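Local coordinates for protein pectate lyase/Amb allergen (Acidovorax citrulli, PDB 4HWV) that probably cleaves pectate by calcium-dependent beta-elimination, as a secreted lyase of polysaccharide lyase family 1, at residues 180-185 with 228-233; 282-287 with 303-308; 288-293 with 322-327; 308-313 with 340-345; 368-373 with 400-405. One frame throughout, in Å; residues are numbered along the deposited sequence. Where two conformers were deposited one is given.

Contact 1 of 5, residues 180-185 with 228-233; sequences HGNLML and LISVAH
Ser230 is held by the neighbouring strand through both its backbone polar atoms: Ser230 N donates to Leu183 O over 2.9 Å, and Ser230 O accepts from Leu185 N, also at 2.9 Å. One residue bonding to two that flank its opposite number is the signature of parallel strands, here successive coils of the right-handed parallel beta-helix of this family. A third bond, from Leu183 N to Leu228 O (2.9 Å), is less regular, since the donor stands 39° out of the carbonyl plane where the second strand is only beginning. The side chains alternate between two faces. On one, the small hydroxyl of Ser230 bonds to Asp227, a calcium ligand, so a short polar residue suits a position beside the metal site. The other face is aliphatic and turns into the core. There the CG of Leu185 lies anti to its carbonyl carbon (chi1 -48°), which sets CD1 against two branched neighbours at once, 3.9 Å from Ile229 CG2 and 3.8 Å from Val231 CG2. Leu183 and Ile229 share this interior with Ile197 of strand 192-198, across the helix bore. Past the paired strands the chains separate, and a water fills in: it donates to Leu185 O and accepts from Ala232 N at 2.8 Å, while His233 N makes only a weak bond to Leu185 O, 3.4 Å long.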
# COMPACT_ATOMS: atom_id res chain seq x y z
N HIS A 180 -7.75 -7.16 6.73
CA HIS A 180 -8.78 -7.50 5.75
C HIS A 180 -10.12 -7.91 6.34
O HIS A 180 -10.92 -8.57 5.66
CB HIS A 180 -8.27 -8.58 4.79
CG HIS A 180 -6.98 -8.24 4.12
ND1 HIS A 180 -6.01 -9.17 3.83
CD2 HIS A 180 -6.48 -7.04 3.73
CE1 HIS A 180 -4.97 -8.58 3.27
NE2 HIS A 180 -5.23 -7.28 3.20
N GLY A 181 -10.40 -7.52 7.58
CA GLY A 181 -11.71 -7.81 8.12
C GLY A 181 -12.12 -6.89 9.24
O GLY A 181 -11.52 -5.84 9.48
N ASN A 182 -13.17 -7.32 9.93
CA ASN A 182 -13.99 -6.43 10.74
C ASN A 182 -14.28 -7.13 12.05
O ASN A 182 -15.08 -8.08 12.07
CB ASN A 182 -15.28 -6.19 9.94
CG ASN A 182 -16.18 -5.08 10.49
OD1 ASN A 182 -16.19 -4.72 11.71
ND2 ASN A 182 -17.00 -4.55 9.60
N LEU A 183 -13.67 -6.67 13.14
CA LEU A 183 -14.08 -7.16 14.44
C LEU A 183 -15.45 -6.58 14.77
O LEU A 183 -15.67 -5.36 14.62
CB LEU A 183 -13.08 -6.77 15.53
CG LEU A 183 -11.66 -7.30 15.35
CD1 LEU A 183 -10.81 -6.88 16.55
CD2 LEU A 183 -11.65 -8.82 15.15
N MET A 184 -16.36 -7.44 15.19
CA MET A 184 -17.71 -7.02 15.51
C MET A 184 -17.92 -7.16 17.01
O MET A 184 -17.97 -8.27 17.54
CB MET A 184 -18.69 -7.86 14.70
CG MET A 184 -20.13 -7.49 14.87
SD MET A 184 -20.51 -5.86 14.16
CE MET A 184 -19.97 -6.04 12.45
N LEU A 185 -18.02 -6.03 17.70
CA LEU A 185 -18.14 -6.07 19.15
C LEU A 185 -19.60 -6.17 19.56
O LEU A 185 -20.29 -5.14 19.71
CB LEU A 185 -17.41 -4.89 19.82
CG LEU A 185 -15.97 -4.62 19.35
CD1 LEU A 185 -15.28 -3.64 20.30
CD2 LEU A 185 -15.12 -5.88 19.17
N LEU A 228 -12.72 -1.67 10.43
CA LEU A 228 -11.76 -2.52 11.13
C LEU A 228 -12.36 -3.00 12.47
O LEU A 228 -12.17 -4.16 12.85
CB LEU A 228 -10.41 -1.83 11.29
CG LEU A 228 -9.68 -1.72 9.93
CD1 LEU A 228 -8.58 -0.68 9.98
CD2 LEU A 228 -9.12 -3.08 9.50
N ILE A 229 -13.07 -2.11 13.17
CA ILE A 229 -13.81 -2.48 14.38
C ILE A 229 -15.16 -1.77 14.33
O ILE A 229 -15.23 -0.55 14.09
CB ILE A 229 -13.06 -2.06 15.67
CG1 ILE A 229 -11.64 -2.66 15.73
CG2 ILE A 229 -13.88 -2.49 16.90
CD1 ILE A 229 -10.83 -2.16 16.92
N SER A 230 -16.23 -2.54 14.55
CA SER A 230 -17.58 -1.98 14.67
C SER A 230 -18.05 -2.18 16.09
O SER A 230 -17.94 -3.30 16.63
CB SER A 230 -18.54 -2.71 13.73
OG SER A 230 -18.13 -2.62 12.37
N VAL A 231 -18.58 -1.12 16.70
CA VAL A 231 -19.05 -1.17 18.07
C VAL A 231 -20.53 -0.77 18.11
O VAL A 231 -20.85 0.39 18.36
CB VAL A 231 -18.21 -0.28 19.00
CG1 VAL A 231 -18.53 -0.60 20.46
CG2 VAL A 231 -16.71 -0.48 18.72
N ALA A 232 -21.41 -1.72 17.81
CA ALA A 232 -22.85 -1.45 17.78
C ALA A 232 -23.58 -2.09 18.96
O ALA A 232 -24.68 -1.68 19.29
CB ALA A 232 -23.46 -1.93 16.43
N HIS A 233 -22.95 -3.08 19.59
CA HIS A 233 -23.62 -3.88 20.62
C HIS A 233 -22.67 -4.26 21.73
O HIS A 233 -22.76 -5.35 22.28
CB HIS A 233 -24.28 -5.14 20.04
CG HIS A 233 -25.34 -4.82 19.03
ND1 HIS A 233 -26.58 -4.34 19.38
CD2 HIS A 233 -25.32 -4.87 17.67
CE1 HIS A 233 -27.29 -4.11 18.29
NE2 HIS A 233 -26.55 -4.43 17.24
O HOH W 1 -10.21 -5.99 11.97
O HOH W 2 -21.26 -4.44 16.98

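Contact 2 of 5, residues 282-287 with 303-308. With CA (calcium ion), chain C.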
# COMPACT_ATOMS: atom_id res chain seq x y z
N ASP A 282 -16.23 2.47 14.07
CA ASP A 282 -17.54 3.12 14.12
C ASP A 282 -18.25 2.66 15.39
O ASP A 282 -18.21 1.48 15.73
CB ASP A 282 -18.39 2.76 12.90
CG ASP A 282 -17.93 3.46 11.63
OD1 ASP A 282 -17.07 4.38 11.68
OD2 ASP A 282 -18.45 3.09 10.56
N VAL A 283 -18.89 3.60 16.07
CA VAL A 283 -19.64 3.30 17.29
C VAL A 283 -21.06 3.75 17.04
O VAL A 283 -21.30 4.94 16.84
CB VAL A 283 -19.05 4.04 18.53
CG1 VAL A 283 -19.79 3.63 19.79
CG2 VAL A 283 -17.54 3.78 18.65
N THR A 284 -21.99 2.81 17.01
CA THR A 284 -23.37 3.11 16.62
C THR A 284 -24.32 2.36 17.55
O THR A 284 -23.89 1.57 18.38
CB THR A 284 -23.64 2.69 15.16
OG1 THR A 284 -23.44 1.28 15.04
CG2 THR A 284 -22.73 3.43 14.19
N ARG A 285 -25.62 2.64 17.41
CA ARG A 285 -26.66 1.90 18.12
C ARG A 285 -26.42 1.88 19.62
O ARG A 285 -26.50 2.92 20.27
CB ARG A 285 -26.81 0.50 17.52
CG ARG A 285 -27.47 0.56 16.15
CD ARG A 285 -27.56 -0.78 15.44
NE ARG A 285 -28.27 -0.62 14.17
CZ ARG A 285 -29.59 -0.75 14.08
NH1 ARG A 285 -30.27 -1.09 15.16
NH2 ARG A 285 -30.21 -0.57 12.92
N HIS A 286 -26.11 0.71 20.19
CA HIS A 286 -25.91 0.61 21.64
C HIS A 286 -24.45 0.48 22.07
O HIS A 286 -24.16 0.09 23.18
CB HIS A 286 -26.77 -0.50 22.25
CG HIS A 286 -28.23 -0.17 22.28
ND1 HIS A 286 -29.12 -0.83 23.10
CD2 HIS A 286 -28.95 0.76 21.61
CE1 HIS A 286 -30.33 -0.33 22.92
NE2 HIS A 286 -30.26 0.63 22.03
N GLY A 287 -23.52 0.82 21.18
CA GLY A 287 -22.13 0.96 21.59
C GLY A 287 -22.05 2.04 22.66
O GLY A 287 -22.67 3.10 22.54
N ALA A 303 -13.18 8.23 9.04
CA ALA A 303 -12.53 7.53 10.15
C ALA A 303 -13.48 6.96 11.22
O ALA A 303 -13.45 5.74 11.49
CB ALA A 303 -11.51 8.43 10.79
N PHE A 304 -14.27 7.82 11.86
CA PHE A 304 -15.08 7.43 13.02
C PHE A 304 -16.50 7.95 12.90
O PHE A 304 -16.74 9.15 13.06
CB PHE A 304 -14.46 7.95 14.32
CG PHE A 304 -12.99 7.73 14.42
CD1 PHE A 304 -12.49 6.46 14.60
CD2 PHE A 304 -12.11 8.80 14.33
CE1 PHE A 304 -11.12 6.23 14.68
CE2 PHE A 304 -10.74 8.59 14.40
CZ PHE A 304 -10.24 7.31 14.58
N LEU A 305 -17.44 7.06 12.63
CA LEU A 305 -18.85 7.41 12.65
C LEU A 305 -19.38 7.09 14.04
O LEU A 305 -19.43 5.91 14.43
CB LEU A 305 -19.61 6.59 11.60
CG LEU A 305 -21.09 6.95 11.43
CD1 LEU A 305 -21.23 8.30 10.74
CD2 LEU A 305 -21.79 5.89 10.61
N ILE A 306 -19.73 8.13 14.81
CA ILE A 306 -20.33 7.95 16.12
C ILE A 306 -21.81 8.29 15.96
O ILE A 306 -22.17 9.46 15.86
CB ILE A 306 -19.67 8.86 17.20
CG1 ILE A 306 -18.13 8.74 17.19
CG2 ILE A 306 -20.24 8.52 18.58
CD1 ILE A 306 -17.62 7.32 17.39
N GLY A 307 -22.65 7.25 15.89
CA GLY A 307 -24.07 7.43 15.60
C GLY A 307 -24.34 7.44 14.10
O GLY A 307 -23.84 8.31 13.38
N GLY A 308 -25.11 6.47 13.62
CA GLY A 308 -25.31 6.29 12.20
C GLY A 308 -26.52 6.96 11.57
O GLY A 308 -26.68 6.84 10.36
CA CA C . -19.07 1.17 9.60
O HOH W 3 -26.61 4.59 15.42
O HOH W 4 -21.50 2.07 9.01
O HOH W 5 -21.01 0.85 11.43
O HOH W 6 -20.13 -1.08 8.68
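Asp282 meets Leu305 with one carboxylate oxygen and the calcium ion with the other. Leu305 N donates to Asp282 OD1 over 2.9 Å, approaching 50° out of the carboxylate plane, while Asp282 OD2 binds the calcium ion at 2.2 Å; the N-H thus helps fix the rotation of a metal ligand. An aspartate suits the place because its short arm serves both partners, and Asp227 and Asp278 join it on the metal with three waters. The backbone beside it is also tightly bonded. Val283 N donates to Leu305 O, and Gly307 N returns a bond of 2.8 Å to Val283 O. At Gly307 (phi 88°, psi 117°) a CB would be jammed against the carbonyl oxygen of the residue before, so glycine, which has none, suits these angles.

Toward solvent the fit slackens. The methyl Thr284 CG2 comes no nearer than 3.9 Å, to Gly308 N, and a water bridges Arg285 N and Gly308 N where the type II' turn from Thr284 to Gly287 carries segment 282-287 away. In the fold, this single bridge links two runs of parallel strands: 281-283 is bonded to 229-234 on one flank, and 302-306 to 340-341 on the other.

Contact 3 of 5, residues 288-293 with 322-327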
# COMPACT_ATOMS: atom_id res chain seq x y z
N ASN A 288 -21.29 1.78 23.73
CA ASN A 288 -21.28 2.74 24.82
C ASN A 288 -20.07 2.53 25.71
O ASN A 288 -19.54 1.42 25.78
CB ASN A 288 -22.57 2.62 25.65
CG ASN A 288 -22.92 3.90 26.38
OD1 ASN A 288 -22.38 4.97 26.08
ND2 ASN A 288 -23.83 3.80 27.34
N TYR A 289 -19.64 3.59 26.38
CA TYR A 289 -18.48 3.54 27.28
C TYR A 289 -17.23 3.00 26.56
O TYR A 289 -16.63 2.01 26.97
CB TYR A 289 -18.79 2.76 28.57
CG TYR A 289 -19.93 3.35 29.37
CD1 TYR A 289 -19.80 4.58 30.00
CD2 TYR A 289 -21.12 2.67 29.53
CE1 TYR A 289 -20.83 5.12 30.75
CE2 TYR A 289 -22.17 3.21 30.27
CZ TYR A 289 -22.01 4.44 30.87
OH TYR A 289 -23.03 4.97 31.62
N VAL A 290 -16.84 3.72 25.51
CA VAL A 290 -15.72 3.31 24.68
C VAL A 290 -14.62 4.35 24.83
O VAL A 290 -14.88 5.55 24.75
CB VAL A 290 -16.15 3.26 23.20
CG1 VAL A 290 -14.99 2.80 22.31
CG2 VAL A 290 -17.38 2.36 23.05
N THR A 291 -13.40 3.89 25.02
CA THR A 291 -12.23 4.78 24.99
C THR A 291 -11.24 4.30 23.95
O THR A 291 -10.86 3.12 23.94
CB THR A 291 -11.55 4.85 26.36
OG1 THR A 291 -12.44 5.49 27.27
CG2 THR A 291 -10.23 5.64 26.29
N LEU A 292 -10.82 5.22 23.08
CA LEU A 292 -9.74 4.97 22.13
C LEU A 292 -8.56 5.84 22.55
O LEU A 292 -8.64 7.07 22.47
CB LEU A 292 -10.18 5.32 20.70
CG LEU A 292 -11.41 4.55 20.22
CD1 LEU A 292 -12.69 5.35 20.46
CD2 LEU A 292 -11.28 4.21 18.75
N SER A 293 -7.49 5.21 23.03
CA SER A 293 -6.36 5.93 23.60
C SER A 293 -5.05 5.50 22.95
O SER A 293 -4.84 4.31 22.67
CB SER A 293 -6.29 5.69 25.11
OG SER A 293 -6.29 4.30 25.41
N LEU A 322 -23.47 5.82 23.10
CA LEU A 322 -22.44 6.47 22.28
C LEU A 322 -21.53 7.39 23.10
O LEU A 322 -21.03 8.40 22.59
CB LEU A 322 -23.06 7.21 21.09
CG LEU A 322 -24.08 6.39 20.27
CD1 LEU A 322 -24.66 7.26 19.16
CD2 LEU A 322 -23.51 5.08 19.70
N LYS A 323 -21.27 7.01 24.35
CA LYS A 323 -20.29 7.73 25.15
C LYS A 323 -18.90 7.25 24.78
O LYS A 323 -18.56 6.08 25.01
CB LYS A 323 -20.56 7.52 26.64
CG LYS A 323 -21.86 8.18 27.09
CD LYS A 323 -22.21 7.76 28.52
CE LYS A 323 -23.39 8.53 29.14
NZ LYS A 323 -24.62 8.33 28.34
N VAL A 324 -18.10 8.14 24.19
CA VAL A 324 -16.80 7.76 23.64
C VAL A 324 -15.75 8.81 24.04
O VAL A 324 -16.02 10.03 23.97
CB VAL A 324 -16.83 7.67 22.09
CG1 VAL A 324 -15.51 7.15 21.56
CG2 VAL A 324 -17.97 6.77 21.64
N THR A 325 -14.58 8.34 24.47
CA THR A 325 -13.44 9.21 24.73
C THR A 325 -12.31 8.89 23.76
O THR A 325 -11.95 7.72 23.60
CB THR A 325 -12.91 8.97 26.15
OG1 THR A 325 -13.96 9.17 27.11
CG2 THR A 325 -11.73 9.90 26.43
N PHE A 326 -11.76 9.91 23.12
CA PHE A 326 -10.55 9.78 22.29
C PHE A 326 -9.44 10.60 22.93
O PHE A 326 -9.58 11.82 23.06
CB PHE A 326 -10.74 10.40 20.89
CG PHE A 326 -11.68 9.68 19.97
CD1 PHE A 326 -13.06 9.92 20.02
CD2 PHE A 326 -11.18 8.85 18.97
CE1 PHE A 326 -13.93 9.32 19.11
CE2 PHE A 326 -12.05 8.24 18.06
CZ PHE A 326 -13.43 8.48 18.13
N HIS A 327 -8.32 9.98 23.28
CA HIS A 327 -7.19 10.77 23.75
C HIS A 327 -5.85 10.16 23.40
O HIS A 327 -5.71 8.93 23.35
CB HIS A 327 -7.29 11.10 25.27
CG HIS A 327 -7.03 9.95 26.19
ND1 HIS A 327 -5.76 9.60 26.60
CD2 HIS A 327 -7.88 9.11 26.82
CE1 HIS A 327 -5.84 8.59 27.46
NE2 HIS A 327 -7.12 8.27 27.60
O HOH W 7 -24.86 5.73 29.60
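Asn288 and Lys323 lie side by side at the corner where the chain bends at Tyr289. With Asn288 CG swung anti to its backbone N (chi1 -155°), OD1 takes the Lys323 N-H at 2.9 Å in the plane of the amide carbonyl, replacing a backbone acceptor at the bend. Lys323 runs extended along the Tyr289 ring, its CD 3.7 Å from Tyr289 CE1, then bends at its last torsion; one water gathers Lys323 NZ, Tyr289 OH and Asn288 ND2.

Beyond the corner the strands pair in parallel, and their faces differ. On the inner one, Leu292 holds an off-staggered chi2 of 94°, which places CD1 over the Phe326 ring, 4.0 Å from its centroid in a CH-pi contact, and 3.5 Å from Val324 CG1. On the outer one, His327 CG sits between its own backbone N and carbonyl carbon, a torsion that lays the imidazole face over Ser293 CB, with 3.9 Å between Ser293 CB and the centroid of the His327 ring. Small Ser293 suits a site beneath a ring; its OG bonds to Asp240, and His327 NE2 to Thr24.

Strand 237-240 flanks 290-293 and strand 345-356 flanks 324-327, while Leu292 and Val324 pack inward onto strand 281-283.

Contact 4 of 5, residues 308-313 with 340-345; sequences GTDVPG and RVRYGM
Asp310 and Arg342 are the backbone positions that come closest here, yet their CA atoms stand 7.1 Å apart and no backbone hydrogen bond links the two segments, so side chains do the reaching. Arg342 extends from CG to NE and offers the NE hydrogen to Asp310 OD1, a nearly straight salt bridge (169°) of 2.8 Å. The donor comes to the anti side of the carboxylate but well out of its plane, and that plane is turned 68° from the guanidinium. A long arginine suits the site because it works at several edges: NH1 bonds to Gly307 O, and NH2 reaches Asp310 OD2 through a water. Thr309 CA lies over one guanidinium face and Arg340 NH1 over the opposite one, 3.2 Å above the plane; a second water ties Arg340 NH2 to Asp310 OD1, and the carboxylate would offset the neighbouring positive charges.

Tyr343 is the other arm. Its OH donates to Asp310 O over 2.7 Å from well above the carbonyl plane, and Thr309 O sits at the ring edge, 3.4 Å from Tyr343 CE2. Pro312 CB packs on the same hydroxyl, 3.3 Å from Tyr343 OH; the proline N has no hydrogen to share with it, and the hydroxyl proton goes to Asp310 O. The loop stiffens itself too, since Val311 N donates to Thr309 OG1 (3.0 Å) in an ST turn.

Pro312 and Tyr343 both pack on Cys411 of helix 405-414. The arrangement is that of a parallel beta-helix in which the loop leaving one strand, 302-306, is clasped by side chains at the end of its neighbour, 340-341.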
# COMPACT_ATOMS: atom_id res chain seq x y z
N GLY A 308 -25.11 6.47 13.62
CA GLY A 308 -25.31 6.29 12.20
C GLY A 308 -26.52 6.96 11.57
O GLY A 308 -26.68 6.84 10.36
N THR A 309 -27.37 7.64 12.35
CA THR A 309 -28.56 8.26 11.80
C THR A 309 -29.02 9.51 12.57
O THR A 309 -28.91 9.59 13.78
CB THR A 309 -29.74 7.27 11.76
OG1 THR A 309 -30.90 7.94 11.25
CG2 THR A 309 -30.06 6.71 13.13
N ASP A 310 -29.55 10.49 11.84
CA ASP A 310 -30.15 11.66 12.48
C ASP A 310 -31.45 11.33 13.20
O ASP A 310 -31.90 12.10 14.03
CB ASP A 310 -30.47 12.74 11.45
CG ASP A 310 -29.25 13.48 10.95
OD1 ASP A 310 -28.15 13.33 11.53
OD2 ASP A 310 -29.44 14.26 9.99
N VAL A 311 -32.09 10.22 12.84
CA VAL A 311 -33.42 9.96 13.38
C VAL A 311 -33.30 9.49 14.83
O VAL A 311 -32.59 8.52 15.10
CB VAL A 311 -34.14 8.86 12.56
CG1 VAL A 311 -35.52 8.62 13.14
CG2 VAL A 311 -34.23 9.24 11.10
N PRO A 312 -33.95 10.19 15.77
CA PRO A 312 -33.84 9.76 17.17
C PRO A 312 -34.64 8.49 17.43
O PRO A 312 -35.68 8.26 16.82
CB PRO A 312 -34.44 10.93 17.96
CG PRO A 312 -35.39 11.61 16.98
CD PRO A 312 -34.78 11.40 15.61
N GLY A 313 -34.14 7.68 18.34
CA GLY A 313 -34.84 6.46 18.69
C GLY A 313 -34.00 5.61 19.61
O GLY A 313 -32.77 5.69 19.60
N ARG A 340 -17.04 12.17 13.67
CA ARG A 340 -18.37 12.69 13.35
C ARG A 340 -19.34 12.20 14.43
O ARG A 340 -19.58 11.00 14.55
CB ARG A 340 -18.85 12.22 11.97
CG ARG A 340 -20.09 12.96 11.48
CD ARG A 340 -20.88 12.18 10.42
NE ARG A 340 -21.84 13.06 9.76
CZ ARG A 340 -22.99 13.47 10.31
NH1 ARG A 340 -23.34 13.05 11.53
NH2 ARG A 340 -23.78 14.31 9.66
N VAL A 341 -19.90 13.13 15.21
CA VAL A 341 -20.64 12.76 16.42
C VAL A 341 -22.12 13.10 16.40
O VAL A 341 -22.50 14.29 16.40
CB VAL A 341 -20.00 13.41 17.65
CG1 VAL A 341 -20.77 13.00 18.90
CG2 VAL A 341 -18.52 13.01 17.74
N ARG A 342 -22.95 12.06 16.39
CA ARG A 342 -24.40 12.20 16.67
C ARG A 342 -24.69 11.60 18.03
O ARG A 342 -24.06 10.62 18.40
CB ARG A 342 -25.27 11.44 15.67
CG ARG A 342 -25.18 11.90 14.23
CD ARG A 342 -26.04 10.98 13.38
NE ARG A 342 -26.22 11.42 12.00
CZ ARG A 342 -25.64 10.88 10.94
NH1 ARG A 342 -24.81 9.85 11.06
NH2 ARG A 342 -25.91 11.35 9.72
N TYR A 343 -25.65 12.19 18.76
CA TYR A 343 -26.29 11.61 19.95
C TYR A 343 -25.42 11.39 21.17
O TYR A 343 -25.92 11.53 22.28
CB TYR A 343 -27.14 10.36 19.61
CG TYR A 343 -28.37 10.78 18.84
CD1 TYR A 343 -29.42 11.45 19.48
CD2 TYR A 343 -28.46 10.60 17.46
CE1 TYR A 343 -30.53 11.90 18.78
CE2 TYR A 343 -29.56 11.05 16.75
CZ TYR A 343 -30.58 11.71 17.42
OH TYR A 343 -31.68 12.17 16.73
N GLY A 344 -24.14 11.06 21.00
CA GLY A 344 -23.29 10.71 22.13
C GLY A 344 -22.59 11.88 22.81
O GLY A 344 -22.45 12.97 22.25
N MET A 345 -22.14 11.63 24.04
CA MET A 345 -21.27 12.55 24.78
C MET A 345 -19.83 12.12 24.51
O MET A 345 -19.36 11.11 25.03
CB MET A 345 -21.61 12.50 26.27
CG MET A 345 -23.07 12.90 26.51
SD MET A 345 -23.75 12.34 28.07
CE MET A 345 -22.88 13.47 29.08
O HOH W 8 -25.86 14.88 11.80
O HOH W 9 -27.17 13.80 8.59

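Contact 5 of 5, residues 368-373 with 400-405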
# COMPACT_ATOMS: atom_id res chain seq x y z
N GLY A 368 -12.66 17.90 10.11
CA GLY A 368 -12.12 17.38 11.35
C GLY A 368 -13.21 16.79 12.21
O GLY A 368 -13.72 15.69 11.94
N MET A 369 -13.58 17.53 13.26
CA MET A 369 -14.66 17.15 14.17
C MET A 369 -15.97 17.68 13.62
O MET A 369 -16.04 18.84 13.20
CB MET A 369 -14.45 17.81 15.53
CG MET A 369 -13.14 17.52 16.18
SD MET A 369 -13.08 18.43 17.72
CE MET A 369 -11.30 18.30 17.96
N THR A 370 -17.00 16.85 13.64
CA THR A 370 -18.33 17.31 13.24
C THR A 370 -19.31 17.14 14.38
O THR A 370 -19.49 16.03 14.90
CB THR A 370 -18.85 16.54 12.02
OG1 THR A 370 -17.98 16.78 10.91
CG2 THR A 370 -20.27 16.98 11.67
N LEU A 371 -19.90 18.25 14.81
CA LEU A 371 -21.06 18.20 15.71
C LEU A 371 -22.27 17.80 14.88
O LEU A 371 -22.85 18.64 14.19
CB LEU A 371 -21.30 19.56 16.38
CG LEU A 371 -22.57 19.66 17.23
CD1 LEU A 371 -22.57 18.64 18.35
CD2 LEU A 371 -22.72 21.08 17.79
N GLY A 372 -22.63 16.53 14.93
CA GLY A 372 -23.84 16.05 14.30
C GLY A 372 -25.02 16.07 15.24
O GLY A 372 -24.98 16.63 16.34
N GLN A 373 -26.09 15.44 14.78
CA GLN A 373 -27.39 15.57 15.42
C GLN A 373 -27.37 15.15 16.87
O GLN A 373 -27.12 13.98 17.16
CB GLN A 373 -28.42 14.73 14.68
CG GLN A 373 -29.85 15.03 15.12
CD GLN A 373 -30.26 16.44 14.82
OE1 GLN A 373 -29.91 17.00 13.78
NE2 GLN A 373 -31.03 17.04 15.73
N ASN A 400 -17.05 21.54 12.30
CA ASN A 400 -18.29 21.98 11.65
C ASN A 400 -19.49 21.33 12.33
O ASN A 400 -19.32 20.58 13.29
CB ASN A 400 -18.26 21.74 10.13
CG ASN A 400 -18.17 20.28 9.76
OD1 ASN A 400 -17.99 19.42 10.60
ND2 ASN A 400 -18.22 19.99 8.48
N ALA A 401 -20.69 21.62 11.84
CA ALA A 401 -21.91 21.12 12.46
C ALA A 401 -22.89 20.64 11.40
O ALA A 401 -22.94 21.19 10.30
CB ALA A 401 -22.56 22.20 13.30
N ARG A 402 -23.66 19.61 11.74
CA ARG A 402 -24.69 19.05 10.88
C ARG A 402 -25.91 18.77 11.75
O ARG A 402 -26.03 17.68 12.35
CB ARG A 402 -24.20 17.75 10.22
CG ARG A 402 -23.02 17.94 9.30
CD ARG A 402 -23.42 18.73 8.09
NE ARG A 402 -22.33 18.84 7.12
CZ ARG A 402 -21.52 19.90 7.00
NH1 ARG A 402 -21.63 20.95 7.81
NH2 ARG A 402 -20.59 19.91 6.06
N ILE A 403 -26.81 19.74 11.86
CA ILE A 403 -27.92 19.68 12.81
C ILE A 403 -29.22 20.08 12.12
O ILE A 403 -29.22 21.02 11.29
CB ILE A 403 -27.73 20.65 14.02
CG1 ILE A 403 -26.40 20.43 14.74
CG2 ILE A 403 -28.92 20.55 15.02
CD1 ILE A 403 -26.01 21.62 15.59
N SER A 404 -30.30 19.39 12.48
CA SER A 404 -31.67 19.68 12.03
C SER A 404 -32.59 19.87 13.23
O SER A 404 -32.68 18.99 14.08
CB SER A 404 -32.19 18.48 11.22
OG SER A 404 -33.62 18.51 11.09
N ALA A 405 -33.32 21.00 13.28
CA ALA A 405 -34.24 21.26 14.38
C ALA A 405 -35.43 20.32 14.43
O ALA A 405 -35.96 20.05 15.51
CB ALA A 405 -34.74 22.69 14.32
O HOH W 8 -25.86 14.88 11.80
O HOH W 10 -28.82 16.67 11.06
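Leu371 bonds to the partner strand through both its backbone N and its backbone O. Leu371 N donates to Asn400 O and Leu371 O accepts from Arg402 N, each over 2.8 Å; Asn400 N adds a bond to Met369 O, completing the alternation of parallel strands.

Side-chain polar bonds take over where the strands end. The Gln373 chain bends at chi2 (63°) and brings its amide alongside Ser404: OE1 receives Ser404 N at 2.7 Å, in the carbonyl plane and on a lone pair, while NE2 gives a weak bond to Ser404 O. Glutamine fits because it carries an acceptor and a donor at one end, one for each backbone group. Where the backbones part, a water accepts from Gln373 N and donates to Arg402 O.

Apolar contacts are looser. Leu371 CD2 meets Ile403 CD1 at 4.0 Å, and Leu371 CB lies 4.2 Å from Ala401 CB. On the other face, Thr370 CG2 touches the aliphatic Arg402 CG at 3.8 Å; that arginine turns its NH1 back to Ala401 O.

Helix 438-445 covers Leu371. Strand 399-401 forms the edge of this beta-helix sheet within the chain, and soon after it comes Ser404, the N-cap of helix 405-414.

From the N terminus, contact 1 closes first, bringing strand 229-234 beside 182-185 after a 42-residue excursion. Contact 2 opens only later, but its strand 281-283 bonds to 229-234, so the two continue one parallel run. Contact 2 spans a short excursion of 15 residues and crosses contact 3: segment 288-293 lies between the halves of contact 2, and 322-327 follows them. Contact 3 crosses contact 4 in the same way, with 322-327 falling inside the 308-313 to 340-345 loop. Contacts 2 and 4 follow in series and share Gly308. Contact 5 comes last, joined to contact 4, probably by backbone hydrogen bonds, where strands 340-341 and 369-371 are neighbours. Contact 3 pairs strands on a different face of the beta-helix.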